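Local coordinates for P protein (Mumps virus, PDB 3BBZ) that binds the nucleocapsid through this small three-helix C-terminal domain of the phosphoprotein, and so probably attaches the viral polymerase to its template, at residues V5-M10 against Q26-A31. The protein carries 1 engineered substitution. Numbering follows the deposited sequence.
Sequences VMITKM and QRLAKA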
ATOM      1  N   VAL A   5       1.968  -9.389   1.514  1.00  5.09           N
ATOM      2  CA  VAL A   5       3.137  -9.259   2.408  1.00  3.61           C
ATOM      3  C   VAL A   5       4.069  -8.216   1.823  1.00  3.31           C
ATOM      4  O   VAL A   5       4.464  -7.300   2.526  1.00  2.00           O
ATOM      5  CB  VAL A   5       3.876 -10.593   2.605  1.00  3.15           C
ATOM      6  CG1 VAL A   5       5.121 -10.451   3.525  1.00  2.41           C
ATOM      7  CG2 VAL A   5       2.867 -11.653   3.138  1.00  2.00           C
ATOM      8  N   MET A   6       4.376  -8.353   0.528  1.00  4.42           N
ATOM      9  CA  MET A   6       5.230  -7.410  -0.197  1.00  4.43           C
ATOM     10  C   MET A   6       4.716  -5.983  -0.103  1.00  3.20           C
ATOM     11  O   MET A   6       5.487  -5.076   0.215  1.00  2.98           O
ATOM     12  CB  MET A   6       5.329  -7.807  -1.686  1.00  6.22           C
ATOM     13  CG  MET A   6       6.155  -9.041  -2.026  1.00  8.41           C
ATOM     14  SD  MET A   6       7.691  -9.182  -1.078  1.00 19.19           S
ATOM     15  CE  MET A   6       7.209 -10.217   0.326  1.00 15.52           C
ATOM     16  N   ILE A   7       3.422  -5.769  -0.388  1.00  2.30           N
ATOM     17  CA  ILE A   7       2.828  -4.401  -0.334  1.00  2.00           C
ATOM     18  C   ILE A   7       2.726  -3.901   1.102  1.00  2.41           C
ATOM     19  O   ILE A   7       2.916  -2.706   1.321  1.00  2.95           O
ATOM     20  CB  ILE A   7       1.479  -4.269  -1.109  1.00  2.00           C
ATOM     21  CG1 ILE A   7       1.643  -4.742  -2.576  1.00  2.00           C
ATOM     22  CG2 ILE A   7       0.907  -2.814  -1.067  1.00  2.00           C
ATOM     23  CD1 ILE A   7       0.281  -5.139  -3.255  1.00  2.50           C
ATOM     24  N   THR A   8       2.492  -4.775   2.093  1.00  2.00           N
ATOM     25  CA  THR A   8       2.558  -4.312   3.485  1.00  3.51           C
ATOM     26  C   THR A   8       3.963  -3.793   3.819  1.00  4.52           C
ATOM     27  O   THR A   8       4.078  -2.781   4.461  1.00  4.19           O
ATOM     28  CB  THR A   8       2.114  -5.339   4.521  1.00  3.06           C
ATOM     29  OG1 THR A   8       0.817  -5.802   4.173  1.00  6.09           O
ATOM     30  CG2 THR A   8       2.060  -4.736   5.940  1.00  3.14           C
ATOM     31  N   LYS A   9       5.010  -4.474   3.332  1.00  4.97           N
ATOM     32  CA  LYS A   9       6.384  -4.016   3.545  1.00  5.06           C
ATOM     33  C   LYS A   9       6.676  -2.758   2.781  1.00  5.65           C
ATOM     34  O   LYS A   9       7.416  -1.895   3.288  1.00  5.44           O
ATOM     35  CB  LYS A   9       7.380  -5.118   3.167  1.00  5.56           C
ATOM     36  CG  LYS A   9       7.208  -6.386   4.052  1.00  3.66           C
ATOM     37  CD  LYS A   9       8.192  -7.447   3.801  1.00  5.78           C
ATOM     38  CE  LYS A   9       9.629  -7.018   4.247  1.00 11.31           C
ATOM     39  NZ  LYS A   9       9.695  -6.520   5.660  1.00 16.56           N
ATOM     40  N   MET A  10       6.105  -2.620   1.583  1.00  5.38           N
ATOM     41  CA  MET A  10       6.210  -1.347   0.862  1.00  7.95           C
ATOM     42  C   MET A  10       5.702  -0.169   1.657  1.00  5.52           C
ATOM     43  O   MET A  10       6.299   0.889   1.660  1.00  5.78           O
ATOM     44  CB  MET A  10       5.525  -1.366  -0.511  1.00  7.54           C
ATOM     45  CG  MET A  10       6.275  -2.172  -1.549  1.00  9.24           C
ATOM     46  SD  MET A  10       5.296  -2.189  -3.048  1.00 15.49           S
ATOM     47  CE  MET A  10       5.978  -3.567  -3.890  1.00 13.19           C
ATOM     48  N   GLN A  26      -5.516  -0.210   5.647  1.00  3.93           N
ATOM     49  CA  GLN A  26      -6.957  -0.442   5.520  1.00  4.72           C
ATOM     50  C   GLN A  26      -7.308  -0.727   4.073  1.00  5.31           C
ATOM     51  O   GLN A  26      -8.033  -1.643   3.816  1.00  6.08           O
ATOM     52  CB  GLN A  26      -7.766   0.746   6.042  1.00  2.78           C
ATOM     53  CG  GLN A  26      -7.805   0.860   7.583  1.00  7.32           C
ATOM     54  CD  GLN A  26      -9.089   0.290   8.204  1.00  9.04           C
ATOM     55  OE1 GLN A  26      -9.827  -0.424   7.537  1.00  8.25           O
ATOM     56  NE2 GLN A  26      -9.339   0.599   9.496  1.00  6.42           N
ATOM     57  N   ARG A  27      -6.793   0.080   3.138  1.00  6.17           N
ATOM     58  CA  ARG A  27      -6.959  -0.157   1.696  1.00  7.66           C
ATOM     59  C   ARG A  27      -6.479  -1.542   1.251  1.00  6.77           C
ATOM     60  O   ARG A  27      -7.179  -2.275   0.552  1.00  6.83           O
ATOM     61  CB  ARG A  27      -6.249   0.957   0.910  1.00  7.72           C
ATOM     62  CG  ARG A  27      -6.741   1.151  -0.516  1.00 11.74           C
ATOM     63  CD  ARG A  27      -6.323   2.508  -1.126  1.00 11.28           C
ATOM     64  NE  ARG A  27      -6.409   2.438  -2.597  1.00 18.05           N
ATOM     65  CZ  ARG A  27      -5.627   3.122  -3.446  1.00 20.64           C
ATOM     66  NH1 ARG A  27      -4.694   3.957  -3.004  1.00 19.79           N
ATOM     67  NH2 ARG A  27      -5.788   2.979  -4.762  1.00 22.57           N
ATOM     68  N   LEU A  28      -5.279  -1.925   1.684  1.00  6.77           N
ATOM     69  CA  LEU A  28      -4.711  -3.179   1.285  1.00  5.37           C
ATOM     70  C   LEU A  28      -5.488  -4.365   1.846  1.00  6.23           C
ATOM     71  O   LEU A  28      -5.714  -5.342   1.127  1.00  4.75           O
ATOM     72  CB  LEU A  28      -3.248  -3.259   1.699  1.00  5.81           C
ATOM     73  CG  LEU A  28      -2.425  -4.491   1.299  1.00  6.33           C
ATOM     74  CD1 LEU A  28      -2.400  -4.687  -0.210  1.00  7.28           C
ATOM     75  CD2 LEU A  28      -0.990  -4.393   1.872  1.00  2.74           C
ATOM     76  N   ALA A  29      -5.925  -4.254   3.098  1.00  5.86           N
ATOM     77  CA  ALA A  29      -6.652  -5.340   3.754  1.00  6.92           C
ATOM     78  C   ALA A  29      -7.994  -5.659   3.045  1.00  7.77           C
ATOM     79  O   ALA A  29      -8.484  -6.786   3.125  1.00  8.11           O
ATOM     80  CB  ALA A  29      -6.878  -5.015   5.213  1.00  6.43           C
ATOM     81  N   LYS A  30      -8.555  -4.666   2.346  1.00  8.10           N
ATOM     82  CA  LYS A  30      -9.885  -4.740   1.753  1.00  9.52           C
ATOM     83  C   LYS A  30      -9.860  -4.964   0.267  1.00  9.80           C
ATOM     84  O   LYS A  30     -10.908  -4.796  -0.339  1.00 11.26           O
ATOM     85  CB  LYS A  30     -10.616  -3.413   1.957  1.00  9.46           C
ATOM     86  CG  LYS A  30     -11.751  -3.369   2.963  1.00 14.67           C
ATOM     87  CD  LYS A  30     -11.351  -3.845   4.375  1.00 22.18           C
ATOM     88  CE  LYS A  30     -11.071  -2.710   5.326  1.00 24.99           C
ATOM     89  NZ  LYS A  30      -9.609  -2.600   5.625  1.00 26.36           N
ATOM     90  N   ALA A  31      -8.686  -5.221  -0.324  1.00  9.25           N
ATOM     91  CA  ALA A  31      -8.528  -5.464  -1.765  1.00  9.95           C
ATOM     92  C   ALA A  31      -7.843  -6.815  -1.979  1.00 11.03           C
ATOM     93  O   ALA A  31      -7.031  -7.252  -1.168  1.00 10.73           O
ATOM     94  CB  ALA A  31      -7.691  -4.356  -2.453  1.00 10.59           C
TER
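Leu28 reaches across from helix 18-29 and sets its forked end against Ile7 and Thr8 on helix 3-14, so that one side chain makes every close contact between residues 5-10 and 26-31. Its CG stands anti to the backbone N (chi1 -177°), which extends the fork toward the facing helix; both methyls rest on Ile7, and CD2 alone also meets Thr8. Leu28 CD2 lies 3.8 Å from Ile7 CG2. The same methyl reaches the backbone of helix 3-14, where Leu28 CD2 is 3.5 Å from Thr8 N. Leu28 CD1 lies 3.9 Å from Ile7 CG2 and also touches the end methyl of Ile7. The two side chains meet at a slant, the beta branch of isoleucine giving the leucine fork a broad apolar surface close to the main chain.

Thr8 borders this patch. Its hydroxyl OG1 stands beside its own backbone N (chi1 -54°), anti to the carbonyl carbon, and Thr8 OG1 comes within 3.2 Å of Leu28 CD2, a close van der Waals approach; the polar partner of OG1 is Lys4 O, one turn back. A threonine suits this margin because its helix can satisfy the hydroxyl beside a leucine methyl.

Helix 34-47 completes the core of the three-helix bundle: Ile7 also packs on Lys41 and Ile44, Leu28 on Leu37, while Arg27 forms a salt bridge with Asp43.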